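Long-range contact in BB_2cx5_001 (Thermus thermophilus, PDB 3RI0), which serves as a designed scaffold that presents a grafted linear epitope from HIV, built on a fold of the aminoacyl-tRNA editing domain family: residues L111-D116 with T147-A152. The protein carries 6 engineered substitutions. Numbering follows the deposited sequence.
Sequences LPAYLD and TGAQVA
Tyr-114 and Gln-150 lie side by side on one face of a parallel strand pair, and Leu-115 and Val-151 on the other; the contact is close round Ala-113 and Ala-149 and thins toward the exposed Gln-150 and Val-151. The methyls of Ala-113 and Ala-149 point into the gap between the segments, their CB atoms meeting at 3.9 Å. Leu-115 CB lies 4.1 Å from Ala-149 CB; a chi1 of 180°, which sets CG opposite the backbone N, turns the branches toward Leu-143 and Leu-144 of helix 140-147.

The backbone ladder follows the parallel pattern, Gln-150 being gripped through both its polar main-chain atoms: its N donates to Ala-113 O at 3.0 Å, and its O accepts from Leu-115 N at 2.8 Å. Ala-152 N then reaches Leu-115 O at 2.9 Å. Short strand 150-152 thereby joins the mixed sheet beside strand 113-116, whose other neighbour is strand 59-65. The chain arrives there from helix 140-147 through Gly-148, which has positive phi, and an ST turn in which Thr-147 OG1 accepts from Ala-149 N; that hydroxyl also bonds to Leu-143 O.

Phe-62 and Leu-78 of helix 72-79 pack on the tyrosine, but the amide end of Gln-150 is more loosely held. Its extended chain runs alongside Tyr-114 and sets NE2 at the ring's edge, 3.4 Å from Tyr-114 CE2, with amide and ring planes nearly perpendicular (86°). Beyond them one water lies 3.2 Å from Tyr-114 OH and is only weakly held by the amide. Val-151 offers just CG2 to Leu-115 CD2, at 4.2 Å.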
ATOM      1  N   LEU A 111      -5.956  -7.559   6.735  1.00 18.53           N
ATOM      2  CA  LEU A 111      -6.730  -6.388   7.140  1.00 18.20           C
ATOM      3  C   LEU A 111      -7.816  -5.968   6.152  1.00 19.57           C
ATOM      4  O   LEU A 111      -7.630  -6.055   4.927  1.00 19.29           O
ATOM      5  CB  LEU A 111      -5.783  -5.186   7.348  1.00 18.69           C
ATOM      6  CG  LEU A 111      -4.586  -5.263   8.314  1.00 19.75           C
ATOM      7  CD1 LEU A 111      -3.684  -4.042   8.112  1.00 18.28           C
ATOM      8  CD2 LEU A 111      -5.062  -5.320   9.755  1.00 16.84           C
ATOM      9  N   PRO A 112      -8.976  -5.518   6.673  1.00 18.58           N
ATOM     10  CA  PRO A 112     -10.058  -5.072   5.787  1.00 17.44           C
ATOM     11  C   PRO A 112      -9.409  -3.909   5.027  1.00 17.93           C
ATOM     12  O   PRO A 112      -8.649  -3.155   5.635  1.00 15.34           O
ATOM     13  CB  PRO A 112     -11.125  -4.578   6.754  1.00 18.17           C
ATOM     14  CG  PRO A 112     -10.865  -5.383   8.014  1.00 20.49           C
ATOM     15  CD  PRO A 112      -9.358  -5.420   8.091  1.00 17.90           C
ATOM     16  N   ALA A 113      -9.680  -3.754   3.728  1.00 16.33           N
ATOM     17  CA  ALA A 113      -9.034  -2.670   2.999  1.00 17.77           C
ATOM     18  C   ALA A 113      -9.919  -1.751   2.166  1.00 19.74           C
ATOM     19  O   ALA A 113     -11.031  -2.111   1.771  1.00 19.13           O
ATOM     20  CB  ALA A 113      -7.930  -3.233   2.123  1.00 15.21           C
ATOM     21  N   TYR A 114      -9.393  -0.556   1.902  1.00 19.99           N
ATOM     22  CA  TYR A 114     -10.079   0.449   1.100  1.00 20.45           C
ATOM     23  C   TYR A 114      -9.121   1.033   0.070  1.00 20.89           C
ATOM     24  O   TYR A 114      -7.926   1.182   0.331  1.00 21.86           O
ATOM     25  CB  TYR A 114     -10.647   1.532   2.005  1.00 23.24           C
ATOM     26  CG  TYR A 114     -11.596   0.951   3.023  1.00 26.96           C
ATOM     27  CD1 TYR A 114     -11.116   0.347   4.187  1.00 28.05           C
ATOM     28  CD2 TYR A 114     -12.967   0.938   2.792  1.00 27.86           C
ATOM     29  CE1 TYR A 114     -11.983  -0.255   5.098  1.00 29.25           C
ATOM     30  CE2 TYR A 114     -13.838   0.338   3.690  1.00 29.62           C
ATOM     31  CZ  TYR A 114     -13.345  -0.257   4.839  1.00 30.37           C
ATOM     32  OH  TYR A 114     -14.216  -0.841   5.727  1.00 31.36           O
ATOM     33  N   LEU A 115      -9.649   1.367  -1.103  1.00 20.36           N
ATOM     34  CA  LEU A 115      -8.832   1.889  -2.192  1.00 19.93           C
ATOM     35  C   LEU A 115      -9.261   3.251  -2.726  1.00 19.90           C
ATOM     36  O   LEU A 115     -10.364   3.411  -3.251  1.00 18.39           O
ATOM     37  CB  LEU A 115      -8.821   0.878  -3.347  1.00 20.01           C
ATOM     38  CG  LEU A 115      -8.029   1.213  -4.619  1.00 21.43           C
ATOM     39  CD1 LEU A 115      -6.710   0.492  -4.599  1.00 21.82           C
ATOM     40  CD2 LEU A 115      -8.803   0.775  -5.844  1.00 23.48           C
ATOM     41  N   ASP A 116      -8.356   4.215  -2.595  1.00 20.83           N
ATOM     42  CA  ASP A 116      -8.534   5.589  -3.068  1.00 20.77           C
ATOM     43  C   ASP A 116      -9.013   5.506  -4.510  1.00 22.23           C
ATOM     44  O   ASP A 116      -8.255   5.069  -5.378  1.00 20.53           O
ATOM     45  CB  ASP A 116      -7.173   6.303  -3.024  1.00 19.43           C
ATOM     46  CG  ASP A 116      -7.218   7.743  -3.529  1.00 18.90           C
ATOM     47  OD1 ASP A 116      -8.139   8.111  -4.296  1.00 16.33           O
ATOM     48  OD2 ASP A 116      -6.297   8.508  -3.156  1.00 17.15           O
ATOM     49  N   THR A 147      -5.967  -7.420  -2.837  1.00 22.54           N
ATOM     50  CA  THR A 147      -6.343  -6.894  -1.537  1.00 21.81           C
ATOM     51  C   THR A 147      -7.803  -7.117  -1.158  1.00 21.47           C
ATOM     52  O   THR A 147      -8.151  -7.097   0.022  1.00 21.92           O
ATOM     53  CB  THR A 147      -6.060  -5.389  -1.496  1.00 22.67           C
ATOM     54  OG1 THR A 147      -6.884  -4.730  -2.465  1.00 20.26           O
ATOM     55  CG2 THR A 147      -4.598  -5.113  -1.825  1.00 21.77           C
ATOM     56  N   GLY A 148      -8.659  -7.329  -2.154  1.00 20.85           N
ATOM     57  CA  GLY A 148     -10.075  -7.503  -1.875  1.00 20.48           C
ATOM     58  C   GLY A 148     -10.578  -6.188  -1.301  1.00 22.09           C
ATOM     59  O   GLY A 148     -11.527  -6.141  -0.513  1.00 20.39           O
ATOM     60  N   ALA A 149      -9.920  -5.105  -1.704  1.00 21.44           N
ATOM     61  CA  ALA A 149     -10.270  -3.784  -1.219  1.00 23.03           C
ATOM     62  C   ALA A 149     -11.581  -3.256  -1.792  1.00 23.78           C
ATOM     63  O   ALA A 149     -11.995  -3.609  -2.900  1.00 25.23           O
ATOM     64  CB  ALA A 149      -9.148  -2.805  -1.530  1.00 22.81           C
ATOM     65  N   GLN A 150     -12.221  -2.396  -1.021  1.00 23.38           N
ATOM     66  CA  GLN A 150     -13.457  -1.777  -1.435  1.00 25.17           C
ATOM     67  C   GLN A 150     -13.049  -0.413  -1.986  1.00 24.88           C
ATOM     68  O   GLN A 150     -12.278   0.306  -1.361  1.00 24.93           O
ATOM     69  CB  GLN A 150     -14.370  -1.615  -0.227  1.00 26.02           C
ATOM     70  CG  GLN A 150     -15.516  -0.639  -0.396  1.00 30.15           C
ATOM     71  CD  GLN A 150     -16.394  -0.610   0.838  1.00 33.43           C
ATOM     72  OE1 GLN A 150     -17.037  -1.609   1.172  1.00 35.02           O
ATOM     73  NE2 GLN A 150     -16.415   0.524   1.533  1.00 35.27           N
ATOM     74  N   VAL A 151     -13.528  -0.084  -3.178  1.00 25.23           N
ATOM     75  CA  VAL A 151     -13.241   1.199  -3.812  1.00 24.17           C
ATOM     76  C   VAL A 151     -13.895   2.282  -2.974  1.00 24.64           C
ATOM     77  O   VAL A 151     -15.018   2.111  -2.500  1.00 26.96           O
ATOM     78  CB  VAL A 151     -13.810   1.259  -5.255  1.00 24.40           C
ATOM     79  CG1 VAL A 151     -13.842   2.682  -5.741  1.00 23.53           C
ATOM     80  CG2 VAL A 151     -12.966   0.413  -6.185  1.00 22.37           C
ATOM     81  N   ALA A 152     -13.200   3.400  -2.782  1.00 25.06           N
ATOM     82  CA  ALA A 152     -13.759   4.473  -1.970  1.00 23.08           C
ATOM     83  C   ALA A 152     -13.166   5.858  -2.196  1.00 23.23           C
ATOM     84  O   ALA A 152     -12.086   6.021  -2.764  1.00 22.81           O
ATOM     85  CB  ALA A 152     -13.638   4.111  -0.491  1.00 23.17           C
TER
HETATM   86  O   HOH W   1     -17.219  -0.288   4.834  1.00 44.51           O